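Local structure of helicase of the snf2/rad54 family (Sulfolobus solfataricus, 1Z5Z) at residues Q77-P82 against V223-E228; M102-E107 against R186-D191; I115-Q120 against K126-I131; K219-G224 against K229-L234. The protein is the C-terminal domain of a SWI2/SNF2-family ATPase, which probably couples ATP hydrolysis to movement along double-stranded DNA. One frame throughout, in Å; residues are numbered along the deposited sequence.

How the contacts relate
From the N terminus, residues 77-82, at the end of helix 61-78 and just past it, meet the start of helix 226-236 in contact 1, closing the longest loop. Within that loop lies contact 2, packing helix 96-110 on strand 186-189; within contact 2 lies contact 3, where helix 122-136 folds back on strand 115-119. The two strands are neighbours in the parallel sheet, and a hydrogen bond between Thr119 and Asp191, just past strand 186-189, ties them. Contact 4 follows contacts 2 and 3 in series and overlaps the end of contact 1 at Val223 and Gly224, setting helix 226-236 against strand 216-222, the neighbour of strand 186-189. Contacts 3 and 4, about 20 Å apart between centres, do not touch.

Contact 1 (Q77-P82 against V223-E228); sequences QIVDHP and VGTLEE
Val79 carries most of this contact, packing on the Thr225 methyl and against the carboxylate of Glu227 where helix 226-236 begins. The CG1 methyl of Val79 meets Thr225 CG2 tip to tip at 4.0 Å. Its other methyl lies alongside the carboxylate of Glu227, Val79 CG2 coming within 3.3 Å of Glu227 OE1 as the two side chains run past each other in opposite directions. No hydrogen bond joins the segments.

The helix start is a textbook N-cap: Thr225 OG1 accepts from Glu227 N at 3.1 Å, its chi1 of 67° placing the hydroxyl between the backbone N and the carbonyl carbon, and OG1 also bonds to Ser222 O. One turn on, Glu228 OE2 receives Gly224 N at 2.8 Å from above the carboxylate plane.

The polar part runs through a third residue: Asp80 OD1 and Glu227 OE1 come to 4.2 Å, and Lys97 NZ forms salt bridges to both, probably offsetting their like charge. The other oxygen, Glu227 OE2, accepts from Ser222 N. An alanine in place of Glu227 would probably leave Lys97 with Asp80 but without its second carboxylate, deprive Ser222 N of its acceptor and open a gap beside Val79.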
loop_
_atom_site.group_PDB
_atom_site.type_symbol
_atom_site.label_atom_id
_atom_site.label_comp_id
_atom_site.label_asym_id
_atom_site.label_seq_id
_atom_site.Cartn_x
_atom_site.Cartn_y
_atom_site.Cartn_z
ATOM N N GLN A 77 -5.946 5.147 -0.769
ATOM C CA GLN A 77 -5.124 6.205 -0.206
ATOM C C GLN A 77 -5.402 6.418 1.283
ATOM O O GLN A 77 -4.482 6.650 2.046
ATOM C CB GLN A 77 -5.347 7.512 -0.963
ATOM C CG GLN A 77 -4.800 7.462 -2.399
ATOM C CD GLN A 77 -5.159 8.742 -3.174
ATOM O OE1 GLN A 77 -4.297 9.557 -3.479
ATOM N NE2 GLN A 77 -6.446 8.926 -3.447
ATOM N N ILE A 78 -6.670 6.325 1.671
ATOM C CA ILE A 78 -7.064 6.513 3.057
ATOM C C ILE A 78 -6.421 5.463 3.959
ATOM O O ILE A 78 -5.928 5.801 5.049
ATOM C CB ILE A 78 -8.634 6.447 3.193
ATOM C CG1 ILE A 78 -9.259 7.755 2.644
ATOM C CG2 ILE A 78 -9.046 6.198 4.630
ATOM C CD1 ILE A 78 -10.794 7.728 2.685
ATOM N N VAL A 79 -6.393 4.206 3.518
ATOM C CA VAL A 79 -5.781 3.186 4.379
ATOM C C VAL A 79 -4.265 3.278 4.484
ATOM O O VAL A 79 -3.660 2.587 5.314
ATOM C CB VAL A 79 -6.169 1.750 3.959
ATOM C CG1 VAL A 79 -7.725 1.618 3.984
ATOM C CG2 VAL A 79 -5.604 1.432 2.572
ATOM N N ASP A 80 -3.648 4.125 3.650
ATOM C CA ASP A 80 -2.208 4.327 3.684
ATOM C C ASP A 80 -1.929 5.500 4.621
ATOM O O ASP A 80 -1.147 5.388 5.528
ATOM C CB ASP A 80 -1.675 4.672 2.279
ATOM C CG ASP A 80 -1.253 3.449 1.494
ATOM O OD1 ASP A 80 -1.613 2.295 1.897
ATOM O OD2 ASP A 80 -0.559 3.646 0.473
ATOM N N HIS A 81 -2.555 6.650 4.365
ATOM C CA HIS A 81 -2.333 7.822 5.202
ATOM C C HIS A 81 -3.319 8.935 4.876
ATOM O O HIS A 81 -3.403 9.405 3.728
ATOM C CB HIS A 81 -0.917 8.343 5.015
ATOM C CG HIS A 81 -0.457 9.241 6.122
ATOM N ND1 HIS A 81 -1.106 10.414 6.458
ATOM C CD2 HIS A 81 0.570 9.111 6.999
ATOM C CE1 HIS A 81 -0.503 10.964 7.496
ATOM N NE2 HIS A 81 0.519 10.193 7.842
ATOM N N PRO A 82 -4.064 9.400 5.886
ATOM C CA PRO A 82 -5.034 10.460 5.637
ATOM C C PRO A 82 -4.476 11.711 4.946
ATOM O O PRO A 82 -5.209 12.399 4.244
ATOM C CB PRO A 82 -5.597 10.749 7.029
ATOM C CG PRO A 82 -4.536 10.290 7.961
ATOM C CD PRO A 82 -4.058 9.019 7.309
ATOM N N VAL A 223 -6.971 -3.849 8.539
ATOM C CA VAL A 223 -8.010 -4.682 9.147
ATOM C C VAL A 223 -9.402 -4.220 8.815
ATOM O O VAL A 223 -9.739 -3.047 8.979
ATOM C CB VAL A 223 -7.846 -4.757 10.708
ATOM C CG1 VAL A 223 -9.040 -5.510 11.325
ATOM C CG2 VAL A 223 -6.516 -5.485 11.058
ATOM N N GLY A 224 -10.192 -5.162 8.300
ATOM C CA GLY A 224 -11.582 -4.901 7.959
ATOM C C GLY A 224 -11.848 -4.047 6.724
ATOM O O GLY A 224 -12.957 -3.527 6.562
ATOM N N THR A 225 -10.861 -3.913 5.842
ATOM C CA THR A 225 -11.063 -3.081 4.656
ATOM C C THR A 225 -10.943 -3.906 3.423
ATOM O O THR A 225 -10.700 -5.120 3.506
ATOM C CB THR A 225 -10.003 -2.007 4.562
ATOM O OG1 THR A 225 -8.754 -2.650 4.330
ATOM C CG2 THR A 225 -9.929 -1.219 5.851
ATOM N N LEU A 226 -11.061 -3.241 2.271
ATOM C CA LEU A 226 -10.957 -3.943 1.003
ATOM C C LEU A 226 -9.596 -4.601 0.915
ATOM O O LEU A 226 -9.465 -5.574 0.160
ATOM C CB LEU A 226 -11.135 -2.980 -0.220
ATOM C CG LEU A 226 -9.974 -2.045 -0.584
ATOM C CD1 LEU A 226 -10.301 -1.349 -1.883
ATOM C CD2 LEU A 226 -9.735 -0.995 0.497
ATOM N N GLU A 227 -8.583 -4.093 1.640
ATOM C CA GLU A 227 -7.274 -4.753 1.524
ATOM C C GLU A 227 -7.371 -6.174 2.112
ATOM O O GLU A 227 -6.810 -7.146 1.582
ATOM C CB GLU A 227 -6.203 -3.970 2.277
ATOM C CG GLU A 227 -5.900 -2.583 1.684
ATOM C CD GLU A 227 -4.727 -1.908 2.378
ATOM O OE1 GLU A 227 -3.889 -1.258 1.697
ATOM O OE2 GLU A 227 -4.651 -2.012 3.615
ATOM N N GLU A 228 -8.079 -6.298 3.231
ATOM C CA GLU A 228 -8.234 -7.605 3.840
ATOM C C GLU A 228 -9.077 -8.530 2.958
ATOM O O GLU A 228 -8.726 -9.699 2.797
ATOM C CB GLU A 228 -8.907 -7.499 5.211
ATOM C CG GLU A 228 -8.912 -8.852 5.933
ATOM C CD GLU A 228 -8.999 -8.669 7.420
ATOM O OE1 GLU A 228 -8.218 -9.332 8.135
ATOM O OE2 GLU A 228 -9.829 -7.854 7.860
#

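Contact 2 (M102-E107 against R186-D191); sequences MEIIEE and RVIHFD
Ile104 on helix 96-110 faces Ile188 on strand 186-189, and their CA atoms, 8.7 Å apart, are the nearest CA pair across the two segments. The Ile104 CG2 methyl meets Ile188 CD1 at 3.8 Å, the two side chains reaching tip to tip. With chi1 of Ile188 at -66°, CG1 lies anti to the carbonyl carbon, and the extended chain beyond it carries CD1 up to the helix. The same Ile104 methyl also rests against the aliphatic part of the arginine, with Arg186 CD 4.3 Å from Ile104 CG2.

One turn further along, Glu107 stretches its extended chain to the guanidinium of Arg186. The two side chains cross at about a right angle, and their flat ends stand 74° apart instead of pairing in a common plane. Glu107 OE1 lies at the guanidinium edge, 3.6 Å from Arg186 NH1, a long salt bridge. A water donates to Glu107 OE1 at a short 2.5 Å and accepts only weakly from Arg186 NH2, a tenuous second connection. The arginine chain, bent at chi2 and chi3, also gives its NE to a salt bridge with Asp113.

The axes of helix 102-107 and strand 186-189 come within 10.6 Å and run nearly antiparallel, as expected where a helix packs over a parallel alpha/beta sheet. Apolar contact thus gives way to charge toward Glu107, which is exposed. The long pairing there is probably a modest tether, while the Asp113 bridge is likely to do more to fix the guanidinium.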
loop_
_atom_site.group_PDB
_atom_site.type_symbol
_atom_site.label_atom_id
_atom_site.label_comp_id
_atom_site.label_asym_id
_atom_site.label_seq_id
_atom_site.Cartn_x
_atom_site.Cartn_y
_atom_site.Cartn_z
ATOM N N MET A 102 7.054 1.700 11.765
ATOM C CA MET A 102 8.134 2.112 12.657
ATOM C C MET A 102 8.439 0.950 13.640
ATOM O O MET A 102 9.585 0.772 14.023
ATOM C CB MET A 102 7.762 3.379 13.426
ATOM C CG MET A 102 7.481 4.628 12.525
ATOM S SD MET A 102 8.604 4.868 11.145
ATOM C CE MET A 102 10.158 5.311 12.051
ATOM N N GLU A 103 7.435 0.160 14.019
ATOM C CA GLU A 103 7.685 -0.963 14.924
ATOM C C GLU A 103 8.526 -1.989 14.217
ATOM O O GLU A 103 9.453 -2.546 14.813
ATOM C CB GLU A 103 6.397 -1.642 15.400
ATOM C CG GLU A 103 5.395 -0.673 16.007
ATOM C CD GLU A 103 4.112 -1.345 16.491
ATOM O OE1 GLU A 103 3.714 -2.396 15.948
ATOM O OE2 GLU A 103 3.498 -0.791 17.420
ATOM N N ILE A 104 8.226 -2.241 12.943
ATOM C CA ILE A 104 8.992 -3.234 12.197
ATOM C C ILE A 104 10.411 -2.734 11.992
ATOM O O ILE A 104 11.392 -3.471 12.125
ATOM C CB ILE A 104 8.367 -3.518 10.813
ATOM C CG1 ILE A 104 7.042 -4.285 10.969
ATOM C CG2 ILE A 104 9.366 -4.259 9.967
ATOM C CD1 ILE A 104 6.124 -4.264 9.691
ATOM N N ILE A 105 10.512 -1.464 11.645
ATOM C CA ILE A 105 11.810 -0.859 11.438
ATOM C C ILE A 105 12.717 -0.990 12.692
ATOM O O ILE A 105 13.903 -1.355 12.603
ATOM C CB ILE A 105 11.633 0.644 11.043
ATOM C CG1 ILE A 105 11.062 0.731 9.611
ATOM C CG2 ILE A 105 12.975 1.372 11.104
ATOM C CD1 ILE A 105 11.106 2.152 9.015
ATOM N N GLU A 106 12.140 -0.712 13.854
ATOM C CA GLU A 106 12.893 -0.759 15.111
ATOM C C GLU A 106 13.484 -2.163 15.280
ATOM O O GLU A 106 14.696 -2.339 15.437
ATOM C CB GLU A 106 11.953 -0.388 16.261
ATOM C CG GLU A 106 12.649 -0.125 17.576
ATOM C CD GLU A 106 11.710 0.497 18.604
ATOM O OE1 GLU A 106 10.742 -0.178 19.008
ATOM O OE2 GLU A 106 11.935 1.665 18.996
ATOM N N GLU A 107 12.627 -3.165 15.199
ATOM C CA GLU A 107 13.092 -4.525 15.290
ATOM C C GLU A 107 14.126 -4.849 14.189
ATOM O O GLU A 107 15.130 -5.490 14.463
ATOM C CB GLU A 107 11.908 -5.500 15.202
ATOM C CG GLU A 107 12.288 -6.867 14.686
ATOM C CD GLU A 107 11.140 -7.855 14.717
ATOM O OE1 GLU A 107 11.137 -8.800 13.897
ATOM O OE2 GLU A 107 10.245 -7.701 15.565
ATOM N N ARG A 186 15.134 -7.085 4.560
ATOM C CA ARG A 186 13.751 -6.936 4.996
ATOM C C ARG A 186 12.987 -6.136 3.932
ATOM O O ARG A 186 13.486 -5.131 3.416
ATOM C CB ARG A 186 13.762 -6.203 6.324
ATOM C CG ARG A 186 12.446 -5.851 6.894
ATOM C CD ARG A 186 12.006 -6.885 7.885
ATOM N NE ARG A 186 13.029 -7.214 8.873
ATOM C CZ ARG A 186 12.750 -7.776 10.050
ATOM N NH1 ARG A 186 11.482 -8.041 10.366
ATOM N NH2 ARG A 186 13.723 -8.117 10.894
ATOM N N VAL A 187 11.785 -6.585 3.610
ATOM C CA VAL A 187 10.998 -5.919 2.602
ATOM C C VAL A 187 9.626 -5.687 3.211
ATOM O O VAL A 187 9.033 -6.617 3.777
ATOM C CB VAL A 187 10.829 -6.811 1.308
ATOM C CG1 VAL A 187 9.967 -6.085 0.274
ATOM C CG2 VAL A 187 12.190 -7.157 0.701
ATOM N N ILE A 188 9.157 -4.435 3.139
ATOM C CA ILE A 188 7.814 -4.088 3.605
ATOM C C ILE A 188 6.971 -3.661 2.385
ATOM O O ILE A 188 7.314 -2.668 1.685
ATOM C CB ILE A 188 7.833 -2.885 4.570
ATOM C CG1 ILE A 188 8.566 -3.270 5.862
ATOM C CG2 ILE A 188 6.393 -2.415 4.894
ATOM C CD1 ILE A 188 8.699 -2.101 6.871
ATOM N N HIS A 189 5.906 -4.405 2.099
ATOM C CA HIS A 189 5.012 -4.024 1.009
ATOM C C HIS A 189 3.914 -3.193 1.686
ATOM O O HIS A 189 2.990 -3.712 2.291
ATOM C CB HIS A 189 4.514 -5.264 0.280
ATOM C CG HIS A 189 5.610 -5.975 -0.460
ATOM N ND1 HIS A 189 6.306 -5.387 -1.497
ATOM C CD2 HIS A 189 6.184 -7.185 -0.257
ATOM C CE1 HIS A 189 7.263 -6.207 -1.900
ATOM N NE2 HIS A 189 7.208 -7.305 -1.164
ATOM N N PHE A 190 4.073 -1.876 1.618
ATOM C CA PHE A 190 3.164 -0.940 2.290
ATOM C C PHE A 190 1.721 -1.032 1.836
ATOM O O PHE A 190 0.791 -0.839 2.627
ATOM C CB PHE A 190 3.685 0.472 2.104
ATOM C CG PHE A 190 3.176 1.435 3.121
ATOM C CD1 PHE A 190 3.819 1.549 4.360
ATOM C CD2 PHE A 190 2.071 2.222 2.865
ATOM C CE1 PHE A 190 3.377 2.440 5.321
ATOM C CE2 PHE A 190 1.597 3.130 3.831
ATOM C CZ PHE A 190 2.251 3.246 5.060
ATOM N N ASP A 191 1.524 -1.306 0.545
ATOM C CA ASP A 191 0.174 -1.480 0.006
ATOM C C ASP A 191 0.318 -2.421 -1.194
ATOM O O ASP A 191 1.444 -2.730 -1.609
ATOM C CB ASP A 191 -0.474 -0.130 -0.378
ATOM C CG ASP A 191 0.426 0.725 -1.221
ATOM O OD1 ASP A 191 0.673 1.889 -0.838
ATOM O OD2 ASP A 191 0.890 0.228 -2.277
HETATM O O HOH W 1 12.492 -10.561 12.800
#

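Contact 3 (I115-Q120 against K126-I131); sequences IAIFTQ and KIIRNI
The first torsions of Ile117 (chi1 -56°) and Ile128 (chi1 -70°) both put CG1 anti to the carbonyl carbon and CG2 anti to the backbone N, presenting two methyl-bearing branches from strand 115-119 to two from helix 122-136. The side chains cross obliquely, and each branch finds the unlike branch of its partner: Ile117 CG2 meets Ile128 CD1 at 4.0 Å, while Ile117 CD1 lies 4.1 Å from Ile128 CG2. Both isoleucines are buried, and their CA atoms are the nearest pair across the segments.

Ile128 CD1 also reaches further along the strand, to Thr119 CG2 at 4.4 Å. The methyl face of that threonine therefore joins the apolar layer, while its OG1 serves polar partners, hydrogen-bonding with Asp191 OD1 beyond the end of strand 186-189 and with Phe121 N. No hydrogen bond spans the two segments.

The layer extends through neighbouring elements, since Ile117 touches Ile188, and Ile128 touches Val169 on strand 167-171 and Met98 on helix 96-110. A strand followed at once by a helix that folds back over the sheet is the beta-alpha unit of the RecA-like fold, to which the C-terminal helicase domain of SWI2/SNF2 proteins belongs.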
loop_
_atom_site.group_PDB
_atom_site.type_symbol
_atom_site.label_atom_id
_atom_site.label_comp_id
_atom_site.label_asym_id
_atom_site.label_seq_id
_atom_site.Cartn_x
_atom_site.Cartn_y
_atom_site.Cartn_z
ATOM N N ILE A 115 16.545 -2.314 4.803
ATOM C CA ILE A 115 15.102 -2.368 4.585
ATOM C C ILE A 115 14.590 -1.687 3.309
ATOM O O ILE A 115 14.938 -0.542 3.035
ATOM C CB ILE A 115 14.444 -1.726 5.834
ATOM C CG1 ILE A 115 14.892 -2.495 7.079
ATOM C CG2 ILE A 115 12.944 -1.678 5.720
ATOM C CD1 ILE A 115 15.179 -1.576 8.260
ATOM N N ALA A 116 13.778 -2.385 2.524
ATOM C CA ALA A 116 13.202 -1.786 1.302
ATOM C C ALA A 116 11.687 -1.688 1.515
ATOM O O ALA A 116 11.058 -2.654 1.938
ATOM C CB ALA A 116 13.516 -2.653 0.052
ATOM N N ILE A 117 11.103 -0.521 1.239
ATOM C CA ILE A 117 9.669 -0.320 1.438
ATOM C C ILE A 117 9.026 0.092 0.085
ATOM O O ILE A 117 9.446 1.070 -0.533
ATOM C CB ILE A 117 9.397 0.786 2.491
ATOM C CG1 ILE A 117 10.107 0.436 3.819
ATOM C CG2 ILE A 117 7.855 0.940 2.671
ATOM C CD1 ILE A 117 10.290 1.635 4.818
ATOM N N PHE A 118 8.018 -0.656 -0.356
ATOM C CA PHE A 118 7.366 -0.407 -1.642
ATOM C C PHE A 118 5.978 0.146 -1.444
ATOM O O PHE A 118 5.289 -0.262 -0.514
ATOM C CB PHE A 118 7.178 -1.732 -2.445
ATOM C CG PHE A 118 8.467 -2.326 -3.031
ATOM C CD1 PHE A 118 9.337 -3.063 -2.246
ATOM C CD2 PHE A 118 8.768 -2.154 -4.380
ATOM C CE1 PHE A 118 10.525 -3.648 -2.805
ATOM C CE2 PHE A 118 9.921 -2.708 -4.949
ATOM C CZ PHE A 118 10.806 -3.462 -4.154
ATOM N N THR A 119 5.553 1.056 -2.322
ATOM C CA THR A 119 4.185 1.564 -2.290
ATOM C C THR A 119 3.792 1.876 -3.740
ATOM O O THR A 119 4.659 2.086 -4.589
ATOM C CB THR A 119 4.013 2.853 -1.424
ATOM O OG1 THR A 119 2.742 3.422 -1.715
ATOM C CG2 THR A 119 5.073 3.915 -1.733
ATOM N N GLN A 120 2.495 1.882 -4.037
ATOM C CA GLN A 120 2.038 2.149 -5.410
ATOM C C GLN A 120 1.850 3.645 -5.624
ATOM O O GLN A 120 1.551 4.063 -6.744
ATOM C CB GLN A 120 0.681 1.470 -5.662
ATOM C CG GLN A 120 -0.466 2.013 -4.804
ATOM C CD GLN A 120 -1.670 1.073 -4.818
ATOM O OE1 GLN A 120 -1.798 0.174 -3.973
ATOM N NE2 GLN A 120 -2.541 1.267 -5.765
ATOM N N LYS A 126 6.965 9.534 -0.619
ATOM C CA LYS A 126 7.602 10.724 -0.045
ATOM C C LYS A 126 7.312 10.859 1.448
ATOM O O LYS A 126 8.195 11.225 2.229
ATOM C CB LYS A 126 7.124 11.976 -0.774
ATOM C CG LYS A 126 7.668 12.092 -2.164
ATOM C CD LYS A 126 6.980 13.223 -2.906
ATOM C CE LYS A 126 7.836 13.661 -4.073
ATOM N NZ LYS A 126 7.189 14.733 -4.869
ATOM N N ILE A 127 6.077 10.578 1.852
ATOM C CA ILE A 127 5.715 10.656 3.264
ATOM C C ILE A 127 6.576 9.659 4.073
ATOM O O ILE A 127 7.180 10.004 5.097
ATOM C CB ILE A 127 4.200 10.355 3.456
ATOM C CG1 ILE A 127 3.376 11.590 3.052
ATOM C CG2 ILE A 127 3.916 9.934 4.905
ATOM C CD1 ILE A 127 1.886 11.322 2.929
ATOM N N ILE A 128 6.652 8.428 3.593
ATOM C CA ILE A 128 7.440 7.410 4.266
ATOM C C ILE A 128 8.889 7.851 4.397
ATOM O O ILE A 128 9.486 7.777 5.485
ATOM C CB ILE A 128 7.408 6.117 3.481
ATOM C CG1 ILE A 128 6.002 5.520 3.574
ATOM C CG2 ILE A 128 8.407 5.139 4.043
ATOM C CD1 ILE A 128 5.783 4.368 2.594
ATOM N N ARG A 129 9.431 8.326 3.281
ATOM C CA ARG A 129 10.812 8.777 3.204
ATOM C C ARG A 129 11.036 9.948 4.214
ATOM O O ARG A 129 12.023 9.962 4.964
ATOM C CB ARG A 129 11.084 9.209 1.759
ATOM C CG ARG A 129 12.535 9.196 1.340
ATOM C CD ARG A 129 13.181 10.551 1.432
ATOM N NE ARG A 129 12.866 11.384 0.268
ATOM C CZ ARG A 129 11.908 12.291 0.291
ATOM N NH1 ARG A 129 11.227 12.444 1.402
ATOM N NH2 ARG A 129 11.614 13.017 -0.776
ATOM N N ASN A 130 10.111 10.903 4.247
ATOM C CA ASN A 130 10.217 12.065 5.163
ATOM C C ASN A 130 10.188 11.621 6.613
ATOM O O ASN A 130 11.009 12.020 7.414
ATOM C CB ASN A 130 9.059 13.041 4.920
ATOM C CG ASN A 130 9.104 13.666 3.516
ATOM O OD1 ASN A 130 10.139 13.674 2.895
ATOM N ND2 ASN A 130 7.981 14.197 3.038
ATOM N N ILE A 131 9.212 10.805 6.960
ATOM C CA ILE A 131 9.110 10.326 8.317
ATOM C C ILE A 131 10.380 9.604 8.777
ATOM O O ILE A 131 10.893 9.884 9.877
ATOM C CB ILE A 131 7.918 9.380 8.449
ATOM C CG1 ILE A 131 6.636 10.199 8.421
ATOM C CG2 ILE A 131 8.099 8.498 9.654
ATOM C CD1 ILE A 131 5.361 9.400 8.324
#

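Contact 4 (K219-G224 against K229-L234); sequences KLISVG and KIDQLL
Lys219 NZ donates to Asp231 OD2 at 2.7 Å, a salt bridge in which the ammonium approaches on the syn side, 18° out of the carboxylate plane. The two side chains come from opposite directions, the lysine chain bending at chi3 and chi4 to bring NZ in. Beside the salt bridge, the Ile221 CD1 methyl touches Asp231 CG at 3.6 Å, its side chain crossing the aspartate at about a right angle. The CB of Asp231 points toward the strand, and CG anti to the backbone N (chi1 -166°) lets the carboxylate meet both.

Further partners hold both charged groups: Lys219 NZ also bonds to Asn32 OD1, Asp231 OD1 accepts from Asn32 ND2, and Arg192 forms a second salt bridge with Asp231 OD2. An asparagine in place of Asp231 would probably leave Lys219 and Arg192 without the negative charge they share. At the other end, Lys229 NZ comes to 3.3 Å from Gly224 O, too poorly angled for a hydrogen bond, and bonds instead to Ser267 OG.

Strand 216-222 lies between strands 29-35 and 186-189 in the parallel sheet. Helix 226-236 packs on the Lys219 and Ile221 side of it, while Leu220 meets helix 96-110 through Thr101 and Ile104.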
loop_
_atom_site.group_PDB
_atom_site.type_symbol
_atom_site.label_atom_id
_atom_site.label_comp_id
_atom_site.label_asym_id
_atom_site.label_seq_id
_atom_site.Cartn_x
_atom_site.Cartn_y
_atom_site.Cartn_z
ATOM N N LYS A 219 3.676 -7.914 4.519
ATOM C CA LYS A 219 2.628 -7.296 3.694
ATOM C C LYS A 219 1.675 -6.603 4.627
ATOM O O LYS A 219 0.987 -7.270 5.395
ATOM C CB LYS A 219 1.842 -8.326 2.882
ATOM C CG LYS A 219 2.612 -8.941 1.757
ATOM C CD LYS A 219 1.858 -10.168 1.211
ATOM C CE LYS A 219 0.402 -9.844 0.917
ATOM N NZ LYS A 219 -0.519 -10.954 1.299
ATOM N N LEU A 220 1.621 -5.271 4.568
ATOM C CA LEU A 220 0.732 -4.551 5.440
ATOM C C LEU A 220 -0.703 -4.680 4.925
ATOM O O LEU A 220 -0.956 -4.483 3.731
ATOM C CB LEU A 220 1.153 -3.077 5.517
ATOM C CG LEU A 220 2.614 -2.827 5.966
ATOM C CD1 LEU A 220 2.750 -1.379 6.375
ATOM C CD2 LEU A 220 3.016 -3.719 7.146
ATOM N N ILE A 221 -1.642 -4.979 5.816
ATOM C CA ILE A 221 -3.054 -5.124 5.426
ATOM C C ILE A 221 -3.968 -4.409 6.388
ATOM O O ILE A 221 -3.908 -4.672 7.596
ATOM C CB ILE A 221 -3.464 -6.606 5.395
ATOM C CG1 ILE A 221 -2.716 -7.329 4.271
ATOM C CG2 ILE A 221 -4.979 -6.734 5.164
ATOM C CD1 ILE A 221 -3.071 -8.816 4.204
ATOM N N SER A 222 -4.793 -3.489 5.891
ATOM C CA SER A 222 -5.720 -2.771 6.763
ATOM C C SER A 222 -6.914 -3.626 7.222
ATOM O O SER A 222 -7.741 -4.089 6.415
ATOM C CB SER A 222 -6.198 -1.482 6.095
ATOM O OG SER A 222 -5.103 -0.587 6.068
ATOM N N VAL A 223 -6.971 -3.849 8.539
ATOM C CA VAL A 223 -8.010 -4.682 9.147
ATOM C C VAL A 223 -9.402 -4.220 8.815
ATOM O O VAL A 223 -9.739 -3.047 8.979
ATOM C CB VAL A 223 -7.846 -4.757 10.708
ATOM C CG1 VAL A 223 -9.040 -5.510 11.325
ATOM C CG2 VAL A 223 -6.516 -5.485 11.058
ATOM N N GLY A 224 -10.192 -5.162 8.300
ATOM C CA GLY A 224 -11.582 -4.901 7.959
ATOM C C GLY A 224 -11.848 -4.047 6.724
ATOM O O GLY A 224 -12.957 -3.527 6.562
ATOM N N LYS A 229 -10.200 -8.016 2.441
ATOM C CA LYS A 229 -11.106 -8.787 1.574
ATOM C C LYS A 229 -10.453 -9.316 0.328
ATOM O O LYS A 229 -10.605 -10.489 -0.024
ATOM C CB LYS A 229 -12.293 -7.940 1.138
ATOM C CG LYS A 229 -13.456 -7.944 2.090
ATOM C CD LYS A 229 -13.027 -7.620 3.474
ATOM C CE LYS A 229 -14.215 -7.515 4.379
ATOM N NZ LYS A 229 -13.960 -6.326 5.176
ATOM N N ILE A 230 -9.759 -8.438 -0.378
ATOM C CA ILE A 230 -9.091 -8.883 -1.576
ATOM C C ILE A 230 -8.033 -9.927 -1.246
ATOM O O ILE A 230 -7.929 -10.942 -1.920
ATOM C CB ILE A 230 -8.451 -7.708 -2.319
ATOM C CG1 ILE A 230 -9.544 -6.896 -3.005
ATOM C CG2 ILE A 230 -7.465 -8.241 -3.329
ATOM C CD1 ILE A 230 -9.251 -5.366 -3.094
ATOM N N ASP A 231 -7.260 -9.706 -0.193
ATOM C CA ASP A 231 -6.241 -10.693 0.150
ATOM C C ASP A 231 -6.891 -12.038 0.429
ATOM O O ASP A 231 -6.470 -13.064 -0.105
ATOM C CB ASP A 231 -5.452 -10.253 1.376
ATOM C CG ASP A 231 -4.188 -11.071 1.565
ATOM O OD1 ASP A 231 -4.235 -12.071 2.304
ATOM O OD2 ASP A 231 -3.146 -10.712 0.957
ATOM N N GLN A 232 -7.918 -12.030 1.277
ATOM C CA GLN A 232 -8.625 -13.261 1.599
ATOM C C GLN A 232 -9.154 -13.965 0.358
ATOM O O GLN A 232 -9.014 -15.175 0.225
ATOM C CB GLN A 232 -9.799 -12.979 2.542
ATOM C CG GLN A 232 -9.357 -12.643 3.948
ATOM C CD GLN A 232 -10.493 -12.168 4.818
ATOM O OE1 GLN A 232 -10.292 -11.841 5.990
ATOM N NE2 GLN A 232 -11.695 -12.113 4.250
ATOM N N LEU A 233 -9.770 -13.216 -0.546
ATOM C CA LEU A 233 -10.327 -13.819 -1.765
ATOM C C LEU A 233 -9.308 -14.555 -2.659
ATOM O O LEU A 233 -9.606 -15.636 -3.188
ATOM C CB LEU A 233 -11.019 -12.756 -2.597
ATOM C CG LEU A 233 -12.460 -12.442 -2.256
ATOM C CD1 LEU A 233 -12.905 -11.267 -3.099
ATOM C CD2 LEU A 233 -13.343 -13.677 -2.509
ATOM N N LEU A 234 -8.127 -13.962 -2.850
ATOM C CA LEU A 234 -7.096 -14.579 -3.675
ATOM C C LEU A 234 -6.587 -15.840 -3.009
ATOM O O LEU A 234 -6.497 -16.886 -3.643
ATOM C CB LEU A 234 -5.916 -13.635 -3.867
ATOM C CG LEU A 234 -6.132 -12.226 -4.408
ATOM C CD1 LEU A 234 -4.770 -11.582 -4.648
ATOM C CD2 LEU A 234 -6.940 -12.262 -5.693
#